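PDB 4PBQ: putative TRAP PERIPLASMIC SOLUTE BINDING PROTEIN from Haemophilus influenzae, which probably binds sugar acids such as L-gulonate in the periplasm and delivers them to a TRAP transporter for uptake. Local coordinates for residues 103-108 and 314-319; 97-102 and 128-133; 117-122 and 229-234; 166-171 and 176-181. One frame throughout, in Å; residues are numbered along the deposited sequence.

Interaction 1: residues 103-108 and 314-319; sequences WEWPYL and DWAKDV. With 2UF (L-gulonate), chain D.
With chi1 at -71°, Trp105 holds its indole anti to its own carbonyl carbon and sends the six-membered ring out toward residues 314-319, where Trp315 comes to meet it. Trp315 takes the less usual rotamer, chi1 47°, its CG lodged between backbone N and carbonyl carbon, and this swings the far rim of its indole back to the loop. The two benzo rings meet rim to rim: Trp105 CZ2 lies 3.6 Å from Trp315 CH2, and Trp105 CH2 lies 3.7 Å from Trp315 CZ3. Neither ring sits over the face of the other; the centroids are 5.7 Å apart and the planes differ by 23°. Ala316 adds its methyl at the edge of the Trp105 ring, CB to CH2 3.9 Å, close to the ring plane.

Residues 314-319 form the entry into the C-terminal helix 316-326, and Val319 N bonds to Trp315 O in its first turn. Residues 103-108 belong to the loop that leads from strand 86-89 to helix 112-119, and a type II beta turn runs from Trp105 to Leu108. Phe309 of the long helix 292-312 stacks on Trp105, so the indole is gripped from both C-terminal helices.

One residue before Trp105, Glu104 faces the other way, into the solute pocket. Its carboxylate takes two hydrogen bonds from L-gulonate, O1 to Glu104 OE1 at 2.7 Å and O2 to Glu104 OE2 at 2.6 Å. Ser232 also bonds to OE2, which should help fix the rotation of the carboxylate.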
# COMPACT_ATOMS: atom_id res chain seq x y z
N TRP A 103 -2.83 9.05 -2.89
CA TRP A 103 -3.79 8.20 -2.17
C TRP A 103 -3.38 7.96 -0.73
O TRP A 103 -4.23 7.62 0.07
CB TRP A 103 -3.99 6.84 -2.88
CG TRP A 103 -4.11 7.02 -4.34
CD1 TRP A 103 -3.25 6.57 -5.31
CD2 TRP A 103 -5.14 7.73 -5.04
NE1 TRP A 103 -3.68 6.97 -6.55
CE2 TRP A 103 -4.84 7.68 -6.40
CE3 TRP A 103 -6.30 8.42 -4.63
CZ2 TRP A 103 -5.64 8.29 -7.35
CZ3 TRP A 103 -7.09 9.01 -5.59
CH2 TRP A 103 -6.76 8.95 -6.92
N GLU A 104 -2.08 8.12 -0.43
CA GLU A 104 -1.53 7.96 0.91
C GLU A 104 -1.42 9.28 1.69
O GLU A 104 -0.87 9.31 2.78
CB GLU A 104 -0.18 7.26 0.84
CG GLU A 104 -0.32 5.73 0.62
CD GLU A 104 1.02 5.01 0.38
OE1 GLU A 104 1.97 5.68 -0.09
OE2 GLU A 104 1.12 3.81 0.73
N TRP A 105 -1.97 10.37 1.17
CA TRP A 105 -1.99 11.59 1.97
C TRP A 105 -2.83 11.35 3.23
O TRP A 105 -3.88 10.70 3.17
CB TRP A 105 -2.51 12.77 1.14
CG TRP A 105 -1.54 13.22 0.07
CD1 TRP A 105 -0.34 12.65 -0.25
CD2 TRP A 105 -1.73 14.30 -0.84
NE1 TRP A 105 0.24 13.33 -1.30
CE2 TRP A 105 -0.59 14.34 -1.68
CE3 TRP A 105 -2.74 15.24 -1.03
CZ2 TRP A 105 -0.44 15.30 -2.68
CZ3 TRP A 105 -2.58 16.19 -2.02
CH2 TRP A 105 -1.44 16.22 -2.82
N PRO A 106 -2.39 11.88 4.38
CA PRO A 106 -3.04 11.50 5.65
C PRO A 106 -4.51 11.93 5.75
O PRO A 106 -4.88 13.02 5.33
CB PRO A 106 -2.18 12.21 6.70
CG PRO A 106 -0.84 12.28 6.06
CD PRO A 106 -1.13 12.60 4.61
N TYR A 107 -5.34 11.03 6.27
CA TYR A 107 -6.75 11.33 6.53
C TYR A 107 -7.58 11.68 5.27
O TYR A 107 -8.60 12.36 5.33
CB TYR A 107 -6.87 12.38 7.67
CG TYR A 107 -6.07 11.94 8.89
CD1 TYR A 107 -6.49 10.87 9.65
CD2 TYR A 107 -4.88 12.57 9.24
CE1 TYR A 107 -5.74 10.40 10.75
CE2 TYR A 107 -4.13 12.13 10.31
CZ TYR A 107 -4.56 11.06 11.08
OH TYR A 107 -3.83 10.62 12.17
N LEU A 108 -7.14 11.16 4.12
CA LEU A 108 -7.85 11.37 2.87
C LEU A 108 -9.17 10.59 2.84
O LEU A 108 -10.16 11.09 2.30
CB LEU A 108 -6.96 10.95 1.70
CG LEU A 108 -7.37 11.38 0.30
CD1 LEU A 108 -7.39 12.90 0.17
CD2 LEU A 108 -6.41 10.76 -0.71
N ASP A 314 0.86 22.34 -8.36
CA ASP A 314 -0.18 23.13 -9.01
C ASP A 314 -1.46 22.34 -9.24
O ASP A 314 -2.49 22.93 -9.59
CB ASP A 314 0.33 23.67 -10.36
CG ASP A 314 0.21 22.65 -11.47
OD1 ASP A 314 -0.83 22.63 -12.16
OD2 ASP A 314 1.15 21.84 -11.65
N TRP A 315 -1.41 21.03 -9.06
CA TRP A 315 -2.58 20.17 -9.29
C TRP A 315 -3.29 19.75 -8.01
O TRP A 315 -4.37 19.15 -8.06
CB TRP A 315 -2.14 18.90 -10.03
CG TRP A 315 -0.92 18.25 -9.42
CD1 TRP A 315 0.38 18.43 -9.82
CD2 TRP A 315 -0.87 17.34 -8.31
NE1 TRP A 315 1.22 17.70 -9.02
CE2 TRP A 315 0.48 17.02 -8.09
CE3 TRP A 315 -1.84 16.77 -7.48
CZ2 TRP A 315 0.88 16.15 -7.08
CZ3 TRP A 315 -1.44 15.92 -6.47
CH2 TRP A 315 -0.09 15.61 -6.28
N ALA A 316 -2.69 20.04 -6.86
CA ALA A 316 -3.16 19.44 -5.62
C ALA A 316 -4.57 19.91 -5.26
O ALA A 316 -5.40 19.11 -4.87
CB ALA A 316 -2.19 19.70 -4.50
N LYS A 317 -4.84 21.21 -5.41
CA LYS A 317 -6.14 21.75 -5.06
C LYS A 317 -7.25 21.06 -5.86
O LYS A 317 -8.25 20.60 -5.30
CB LYS A 317 -6.16 23.26 -5.30
CG LYS A 317 -7.45 23.95 -4.90
CD LYS A 317 -7.44 25.43 -5.31
CE LYS A 317 -8.58 26.18 -4.65
NZ LYS A 317 -9.83 25.37 -4.60
N ASP A 318 -7.04 20.95 -7.16
CA ASP A 318 -8.01 20.34 -8.06
C ASP A 318 -8.18 18.84 -7.78
O ASP A 318 -9.30 18.33 -7.79
CB ASP A 318 -7.57 20.55 -9.51
CG ASP A 318 -8.53 19.95 -10.51
OD1 ASP A 318 -9.74 20.28 -10.44
OD2 ASP A 318 -8.09 19.13 -11.35
N VAL A 319 -7.08 18.14 -7.53
CA VAL A 319 -7.15 16.69 -7.34
C VAL A 319 -7.89 16.37 -6.05
O VAL A 319 -8.79 15.52 -6.03
CB VAL A 319 -5.76 16.02 -7.39
CG1 VAL A 319 -5.83 14.55 -6.95
CG2 VAL A 319 -5.18 16.12 -8.79
O6A 2UF D . 7.42 -0.97 3.04
C6 2UF D . 6.33 -0.52 3.44
O6B 2UF D . 6.08 -0.15 4.60
C5 2UF D . 5.20 -0.44 2.40
O5 2UF D . 3.96 -0.55 3.08
C4 2UF D . 5.24 0.89 1.62
O4 2UF D . 6.44 0.95 0.83
C3 2UF D . 3.99 1.02 0.73
O3 2UF D . 3.75 -0.17 -0.10
C2 2UF D . 4.09 2.24 -0.20
O2 2UF D . 2.77 2.44 -0.68
C1 2UF D . 4.50 3.53 0.57
O1 2UF D . 4.40 4.64 -0.35

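Interaction 2: residues 97-102 and 128-133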
# COMPACT_ATOMS: atom_id res chain seq x y z
N ASP A 97 7.20 10.91 -9.80
CA ASP A 97 6.15 11.89 -10.06
C ASP A 97 5.21 11.86 -8.87
O ASP A 97 4.53 10.86 -8.63
CB ASP A 97 5.40 11.55 -11.36
CG ASP A 97 4.38 12.62 -11.76
OD1 ASP A 97 3.91 13.37 -10.88
OD2 ASP A 97 4.03 12.71 -12.97
N PRO A 98 5.12 12.96 -8.14
CA PRO A 98 4.43 12.92 -6.84
C PRO A 98 2.93 12.65 -6.95
O PRO A 98 2.34 12.29 -5.94
CB PRO A 98 4.67 14.32 -6.25
CG PRO A 98 5.76 14.92 -7.05
CD PRO A 98 5.74 14.28 -8.40
N ILE A 99 2.33 12.83 -8.12
CA ILE A 99 0.89 12.64 -8.22
C ILE A 99 0.49 11.21 -7.82
O ILE A 99 -0.59 10.98 -7.26
CB ILE A 99 0.34 13.01 -9.63
CG1 ILE A 99 -1.18 13.19 -9.54
CG2 ILE A 99 0.74 11.98 -10.68
CD1 ILE A 99 -1.76 14.17 -10.51
N PHE A 100 1.37 10.26 -8.07
CA PHE A 100 1.05 8.85 -7.78
C PHE A 100 0.94 8.56 -6.29
O PHE A 100 0.38 7.53 -5.90
CB PHE A 100 2.08 7.91 -8.42
CG PHE A 100 2.19 8.08 -9.91
CD1 PHE A 100 1.05 8.01 -10.71
CD2 PHE A 100 3.41 8.32 -10.51
CE1 PHE A 100 1.14 8.18 -12.09
CE2 PHE A 100 3.49 8.53 -11.88
CZ PHE A 100 2.35 8.45 -12.68
N GLY A 101 1.48 9.44 -5.45
CA GLY A 101 1.44 9.21 -4.03
C GLY A 101 0.23 9.79 -3.30
O GLY A 101 0.12 9.64 -2.07
N VAL A 102 -0.66 10.44 -4.04
CA VAL A 102 -1.76 11.19 -3.44
C VAL A 102 -2.67 10.33 -2.56
O VAL A 102 -3.19 10.82 -1.56
CB VAL A 102 -2.60 11.94 -4.51
CG1 VAL A 102 -3.33 10.98 -5.44
CG2 VAL A 102 -3.58 12.90 -3.85
N GLY A 128 -4.11 6.93 -12.71
CA GLY A 128 -3.54 5.63 -13.04
C GLY A 128 -2.98 5.56 -14.46
O GLY A 128 -1.91 4.97 -14.70
N GLN A 129 -3.71 6.16 -15.41
CA GLN A 129 -3.30 6.22 -16.81
C GLN A 129 -1.97 6.93 -17.01
O GLN A 129 -1.23 6.64 -17.94
CB GLN A 129 -4.38 6.91 -17.64
CG GLN A 129 -5.59 6.02 -17.93
CD GLN A 129 -6.74 6.78 -18.59
OE1 GLN A 129 -7.85 6.26 -18.69
NE2 GLN A 129 -6.48 8.01 -19.04
N LYS A 130 -1.67 7.88 -16.13
CA LYS A 130 -0.42 8.62 -16.22
C LYS A 130 0.80 7.77 -15.93
O LYS A 130 1.92 8.18 -16.24
CB LYS A 130 -0.41 9.80 -15.24
CG LYS A 130 -1.40 10.90 -15.55
CD LYS A 130 -1.36 11.99 -14.47
CE LYS A 130 -1.95 13.31 -14.97
NZ LYS A 130 -3.18 13.11 -15.78
N MSE A 131 0.62 6.60 -15.33
CA MSE A 131 1.75 5.71 -15.08
C MSE A 131 2.35 5.20 -16.39
O MSE A 131 3.51 4.81 -16.44
CB MSE A 131 1.33 4.55 -14.19
CG MSE A 131 0.88 4.98 -12.82
SE MSE A 131 0.44 3.42 -11.70
CE MSE A 131 2.14 2.78 -11.41
N GLU A 132 1.58 5.23 -17.48
CA GLU A 132 2.08 4.77 -18.77
C GLU A 132 3.26 5.60 -19.28
O GLU A 132 4.13 5.09 -19.98
CB GLU A 132 0.94 4.70 -19.80
CG GLU A 132 -0.07 3.64 -19.38
CD GLU A 132 -1.35 3.64 -20.19
OE1 GLU A 132 -1.26 3.82 -21.42
OE2 GLU A 132 -2.43 3.45 -19.58
N LYS A 133 3.29 6.87 -18.92
CA LYS A 133 4.41 7.74 -19.25
C LYS A 133 5.74 7.24 -18.67
O LYS A 133 6.82 7.56 -19.17
CB LYS A 133 4.14 9.15 -18.70
CG LYS A 133 5.26 10.14 -18.86
CD LYS A 133 4.80 11.53 -18.40
CE LYS A 133 5.90 12.59 -18.54
NZ LYS A 133 5.39 13.95 -18.17
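The 3-10 segment that starts at Pro98 packs its Phe100 ring against residues 130 and 131, near the C-terminal end of helix 122-129. The ring points its CE1 and CZ corner at them. Phe100 CE1 comes within 3.3 Å of Met131 CG, a tight approach, while Phe100 CZ lies 3.6 Å from the backbone oxygen Lys130 O, which sits in the plane of the ring at its edge. Such an approach would suit the slightly positive C-H rim of the ring.

Met131 is a selenomethionine. Its chain stays extended to the selenium and bends at chi3 (72°), and SE ends 5.2 Å from the centroid of the Phe100 ring, 29° off its normal: a Met-aromatic contact made obliquely. The ring has a neighbour from its own segment as well, Ile99 CG2, about 4.0 Å above one face near the rim.

An Asx turn starts the 3-10 segment: Asp97 OD1 accepts from Ile99 N at 3.2 Å, nearly straight at 170° but from above the carboxylate plane. Tyr134 holds the other oxygen, OD2. Ile99 CG2 brushes the aliphatic part of Lys130, with CD 4.3 Å away, before the lysine chain turns off.

Interaction 3: residues 117-122 and 229-234; sequences KVLESP and HIFSPG
Apolar packing makes this contact, and one methyl carries it. Leu119, in the last turn of helix 112-119, puts CD1 against two residues of strand 231-239: Phe231 CE2 at 4.1 Å and Pro233 CB at 4.2 Å. The leucine meets the phenylalanine at a slant and the proline at roughly a right angle. Phe231 and Pro233 lie two apart on the strand and turn the same flank to the helix, whereas Ser232 between them points its CB away. With chi1 at -178°, Phe231 stretches its ring out beside the strand to the leucine, and Phe146 meets that ring edge-to-face.

The polar bonds finish the helix instead of bridging the gap. Val118 O receives two donors from Ser121: the backbone N at 3.0 Å and the hydroxyl OG at 2.7 Å, the latter in the carbonyl plane on a lone pair. Ser121 also occupies the N-cap position of helix 122-129, so a single residue closes one helix where the next begins.

Ser232 OG is hydrogen-bonded to Arg147, a residue of the solute pocket. Helix 112-119 thus packs on one flank of strand 231-239, part of the mixed sheet of this family 7 solute-binding protein, while Ser232 turns from the other flank to the pocket residues.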
# COMPACT_ATOMS: atom_id res chain seq x y z
N LYS A 117 -14.29 3.38 -2.97
CA LYS A 117 -15.16 4.19 -3.81
C LYS A 117 -14.36 5.22 -4.58
O LYS A 117 -14.57 5.39 -5.79
CB LYS A 117 -16.24 4.86 -2.96
CG LYS A 117 -17.28 5.61 -3.74
CD LYS A 117 -18.27 6.30 -2.79
CE LYS A 117 -19.43 6.94 -3.56
NZ LYS A 117 -20.37 7.57 -2.61
N VAL A 118 -13.46 5.92 -3.90
CA VAL A 118 -12.65 6.91 -4.58
C VAL A 118 -11.68 6.26 -5.58
O VAL A 118 -11.45 6.79 -6.66
CB VAL A 118 -11.85 7.76 -3.59
CG1 VAL A 118 -10.85 8.61 -4.34
CG2 VAL A 118 -12.79 8.62 -2.75
N LEU A 119 -11.11 5.12 -5.21
CA LEU A 119 -10.14 4.46 -6.10
C LEU A 119 -10.82 3.82 -7.31
O LEU A 119 -10.16 3.41 -8.28
CB LEU A 119 -9.34 3.40 -5.34
CG LEU A 119 -8.39 4.03 -4.32
CD1 LEU A 119 -7.82 3.01 -3.37
CD2 LEU A 119 -7.25 4.79 -4.99
N GLU A 120 -12.14 3.74 -7.24
CA GLU A 120 -12.93 3.29 -8.38
C GLU A 120 -13.49 4.47 -9.21
O GLU A 120 -14.25 4.26 -10.16
CB GLU A 120 -14.00 2.28 -7.91
CG GLU A 120 -13.34 0.96 -7.51
CD GLU A 120 -14.25 -0.09 -6.89
OE1 GLU A 120 -15.42 0.21 -6.59
OE2 GLU A 120 -13.76 -1.22 -6.67
N SER A 121 -13.09 5.70 -8.88
CA SER A 121 -13.68 6.87 -9.54
C SER A 121 -12.85 7.32 -10.74
O SER A 121 -11.75 6.86 -10.95
CB SER A 121 -13.80 8.03 -8.54
OG SER A 121 -12.55 8.64 -8.31
N PRO A 122 -13.40 8.23 -11.56
CA PRO A 122 -12.67 8.66 -12.75
C PRO A 122 -11.32 9.30 -12.46
O PRO A 122 -10.36 9.04 -13.20
CB PRO A 122 -13.63 9.69 -13.38
CG PRO A 122 -14.98 9.22 -12.99
CD PRO A 122 -14.82 8.64 -11.60
N HIS A 229 -3.58 6.53 10.12
CA HIS A 229 -3.17 7.84 9.62
C HIS A 229 -3.14 7.97 8.09
O HIS A 229 -3.33 9.06 7.56
CB HIS A 229 -1.81 8.21 10.21
CG HIS A 229 -0.76 7.14 10.08
ND1 HIS A 229 -0.69 6.06 10.93
CD2 HIS A 229 0.24 6.97 9.18
CE1 HIS A 229 0.31 5.27 10.56
NE2 HIS A 229 0.90 5.81 9.51
N ILE A 230 -2.89 6.85 7.40
CA ILE A 230 -2.64 6.82 5.96
C ILE A 230 -3.27 5.53 5.42
O ILE A 230 -3.23 4.50 6.12
CB ILE A 230 -1.13 6.87 5.65
CG1 ILE A 230 -0.58 8.29 5.86
CG2 ILE A 230 -0.82 6.33 4.23
CD1 ILE A 230 0.95 8.43 5.68
N PHE A 231 -3.88 5.60 4.24
CA PHE A 231 -4.44 4.41 3.59
C PHE A 231 -3.50 3.97 2.48
O PHE A 231 -3.16 4.76 1.61
CB PHE A 231 -5.82 4.66 2.97
CG PHE A 231 -6.41 3.41 2.35
CD1 PHE A 231 -7.14 2.50 3.11
CD2 PHE A 231 -6.15 3.11 1.02
CE1 PHE A 231 -7.64 1.32 2.52
CE2 PHE A 231 -6.65 1.93 0.44
CZ PHE A 231 -7.38 1.04 1.20
N SER A 232 -3.10 2.70 2.48
CA SER A 232 -2.18 2.18 1.47
C SER A 232 -2.88 1.25 0.48
O SER A 232 -3.29 0.15 0.84
CB SER A 232 -1.06 1.44 2.16
OG SER A 232 -0.08 2.31 2.69
N PRO A 233 -3.01 1.68 -0.78
CA PRO A 233 -3.48 0.77 -1.83
C PRO A 233 -2.36 -0.13 -2.32
O PRO A 233 -1.19 0.24 -2.21
CB PRO A 233 -3.86 1.72 -2.96
CG PRO A 233 -3.50 3.07 -2.54
CD PRO A 233 -2.65 2.99 -1.33
N GLY A 234 -2.74 -1.28 -2.84
CA GLY A 234 -1.82 -2.16 -3.55
C GLY A 234 -2.17 -2.17 -5.03
O GLY A 234 -3.26 -2.61 -5.42

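Interaction 4: residues 166-171 and 176-181. With 2UF (L-gulonate), chain D.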
# COMPACT_ATOMS: atom_id res chain seq x y z
N LEU A 166 10.91 5.77 14.60
CA LEU A 166 10.03 4.92 13.81
C LEU A 166 10.64 4.69 12.45
O LEU A 166 11.02 5.65 11.77
CB LEU A 166 8.67 5.59 13.66
CG LEU A 166 7.42 4.73 13.72
CD1 LEU A 166 7.31 4.02 15.08
CD2 LEU A 166 6.17 5.56 13.44
N ARG A 167 10.74 3.43 12.03
CA ARG A 167 11.03 3.17 10.63
C ARG A 167 9.88 3.69 9.79
O ARG A 167 8.72 3.51 10.15
CB ARG A 167 11.22 1.69 10.36
CG ARG A 167 11.42 1.35 8.91
CD ARG A 167 10.14 0.99 8.21
NE ARG A 167 10.34 0.63 6.81
CZ ARG A 167 9.34 0.32 6.00
NH1 ARG A 167 8.08 0.34 6.44
NH2 ARG A 167 9.60 0.00 4.74
N VAL A 168 10.22 4.32 8.67
CA VAL A 168 9.22 4.65 7.65
C VAL A 168 9.65 4.07 6.29
O VAL A 168 10.81 3.72 6.08
CB VAL A 168 8.96 6.18 7.54
CG1 VAL A 168 8.37 6.71 8.85
CG2 VAL A 168 10.26 6.91 7.18
N PRO A 169 8.71 3.99 5.35
CA PRO A 169 9.09 3.42 4.04
C PRO A 169 9.97 4.35 3.21
O PRO A 169 10.32 5.47 3.63
CB PRO A 169 7.76 3.20 3.33
CG PRO A 169 6.71 3.87 4.16
CD PRO A 169 7.25 4.09 5.53
N LEU A 170 10.36 3.83 2.03
CA LEU A 170 11.23 4.54 1.10
C LEU A 170 10.46 5.59 0.28
O LEU A 170 10.41 5.54 -0.95
CB LEU A 170 11.87 3.51 0.16
CG LEU A 170 12.71 2.43 0.85
CD1 LEU A 170 13.15 1.39 -0.19
CD2 LEU A 170 13.91 2.99 1.56
N ASN A 171 9.93 6.57 1.01
CA ASN A 171 8.99 7.54 0.48
C ASN A 171 8.99 8.74 1.42
O ASN A 171 8.61 8.61 2.57
CB ASN A 171 7.61 6.91 0.37
CG ASN A 171 6.55 7.88 -0.13
OD1 ASN A 171 6.73 9.09 -0.15
ND2 ASN A 171 5.42 7.32 -0.53
N ASP A 176 8.16 12.99 6.13
CA ASP A 176 7.52 14.26 6.51
C ASP A 176 6.35 14.08 7.48
O ASP A 176 6.18 14.86 8.43
CB ASP A 176 7.08 15.01 5.25
CG ASP A 176 8.24 15.45 4.39
OD1 ASP A 176 9.40 15.53 4.87
OD2 ASP A 176 7.97 15.75 3.21
N TRP A 177 5.53 13.06 7.24
CA TRP A 177 4.44 12.73 8.15
C TRP A 177 4.97 12.51 9.56
O TRP A 177 4.47 13.07 10.55
CB TRP A 177 3.66 11.49 7.64
CG TRP A 177 2.80 10.90 8.72
CD1 TRP A 177 1.56 11.32 9.09
CD2 TRP A 177 3.14 9.82 9.59
NE1 TRP A 177 1.11 10.59 10.15
CE2 TRP A 177 2.06 9.65 10.48
CE3 TRP A 177 4.27 8.99 9.72
CZ2 TRP A 177 2.06 8.68 11.48
CZ3 TRP A 177 4.26 8.01 10.72
CH2 TRP A 177 3.16 7.86 11.57
N ALA A 178 6.03 11.71 9.68
CA ALA A 178 6.57 11.39 10.98
C ALA A 178 7.09 12.64 11.67
O ALA A 178 6.83 12.85 12.84
CB ALA A 178 7.66 10.35 10.88
N LYS A 179 7.77 13.50 10.93
CA LYS A 179 8.28 14.74 11.53
C LYS A 179 7.14 15.66 11.97
O LYS A 179 7.26 16.40 12.96
CB LYS A 179 9.23 15.44 10.56
CG LYS A 179 10.51 14.60 10.29
CD LYS A 179 11.43 15.25 9.29
CE LYS A 179 12.16 16.41 9.95
NZ LYS A 179 13.41 16.72 9.24
N ALA A 180 6.03 15.65 11.25
CA ALA A 180 4.88 16.46 11.65
C ALA A 180 4.25 15.96 12.96
O ALA A 180 3.58 16.72 13.67
CB ALA A 180 3.82 16.48 10.52
N MSE A 181 4.47 14.67 13.25
CA MSE A 181 4.02 14.04 14.50
C MSE A 181 5.04 14.21 15.64
O MSE A 181 4.79 13.75 16.75
CB MSE A 181 3.75 12.55 14.30
CG MSE A 181 2.67 12.19 13.26
SE MSE A 181 0.93 13.01 13.61
CE MSE A 181 0.81 14.20 12.07
O6A 2UF D . 7.42 -0.97 3.04
C6 2UF D . 6.33 -0.52 3.44
O6B 2UF D . 6.08 -0.15 4.60
C5 2UF D . 5.20 -0.44 2.40
O5 2UF D . 3.96 -0.55 3.08
C4 2UF D . 5.24 0.89 1.62
O4 2UF D . 6.44 0.95 0.83
C3 2UF D . 3.99 1.02 0.73
O3 2UF D . 3.75 -0.17 -0.10
C2 2UF D . 4.09 2.24 -0.20
O2 2UF D . 2.77 2.44 -0.68
C1 2UF D . 4.50 3.53 0.57
O1 2UF D . 4.40 4.64 -0.35
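The Trp177 indole meets Leu166 at its edge: Leu166 CD2 lies near the ring plane, 4.1 Å from Trp177 CZ3. One face of the indole carries Met181 CG from the next turn of the chain, and His229 also stacks on the ring. The second flat group, the Arg167 guanidinium, is turned to the ligand. It has Pro169 CA over one face, about 3.5 Å above the plane and toward the rim, and offers its edge to the L-gulonate carboxylate. Two hydrogen bonds join them: Arg167 NH1 to O6B at 2.8 Å (173°) and Arg167 NH2 to O6A at 2.9 Å (170°). The bend at chi2, -93°, turns the arginine chain along the strand to the ligand, and Met188 O accepts from NE, steadying the group from behind.

Val168 CG1 packs on Ala178 CB at 4.2 Å, the second point where strand meets helix. At the helix start, Asn171 splits its amide: ND2 donates to gulonate O1 at 2.9 Å, while OD1 caps Leu173 N.

Strand 165-168, helix 172-180 and strand 184-187 form a beta-alpha-beta unit, and the paired bonds from Arg167 are consistent with the arginine-carboxylate recognition known in TRAP solute-binding proteins.

Overall arrangement
Interactions 1 and 4 both hold L-gulonate: Glu104 takes the O1/O2 end, where Asn171 joins it, and Arg167 the carboxylate; the centres of the two interactions lie about 17 Å apart. Interaction 3 backs the first of these, since Ser232 OG lies 2.7 Å from Glu104 OE2, and its Pro233 side chain is about 5 Å from the ligand. Interaction 3 also meets interaction 4, His229 CD2 lying 3.4 Å from Trp177 CZ2. Interaction 2 stands further back, Phe100 being about 9 Å from the ligand, but it abuts interaction 1 through Trp315 CH2 and Ile99 CA, 3.7 Å apart. The loop of residues 97-108 thus touches residues 314-319 at Ile99 and Trp105 and the ligand at Glu104.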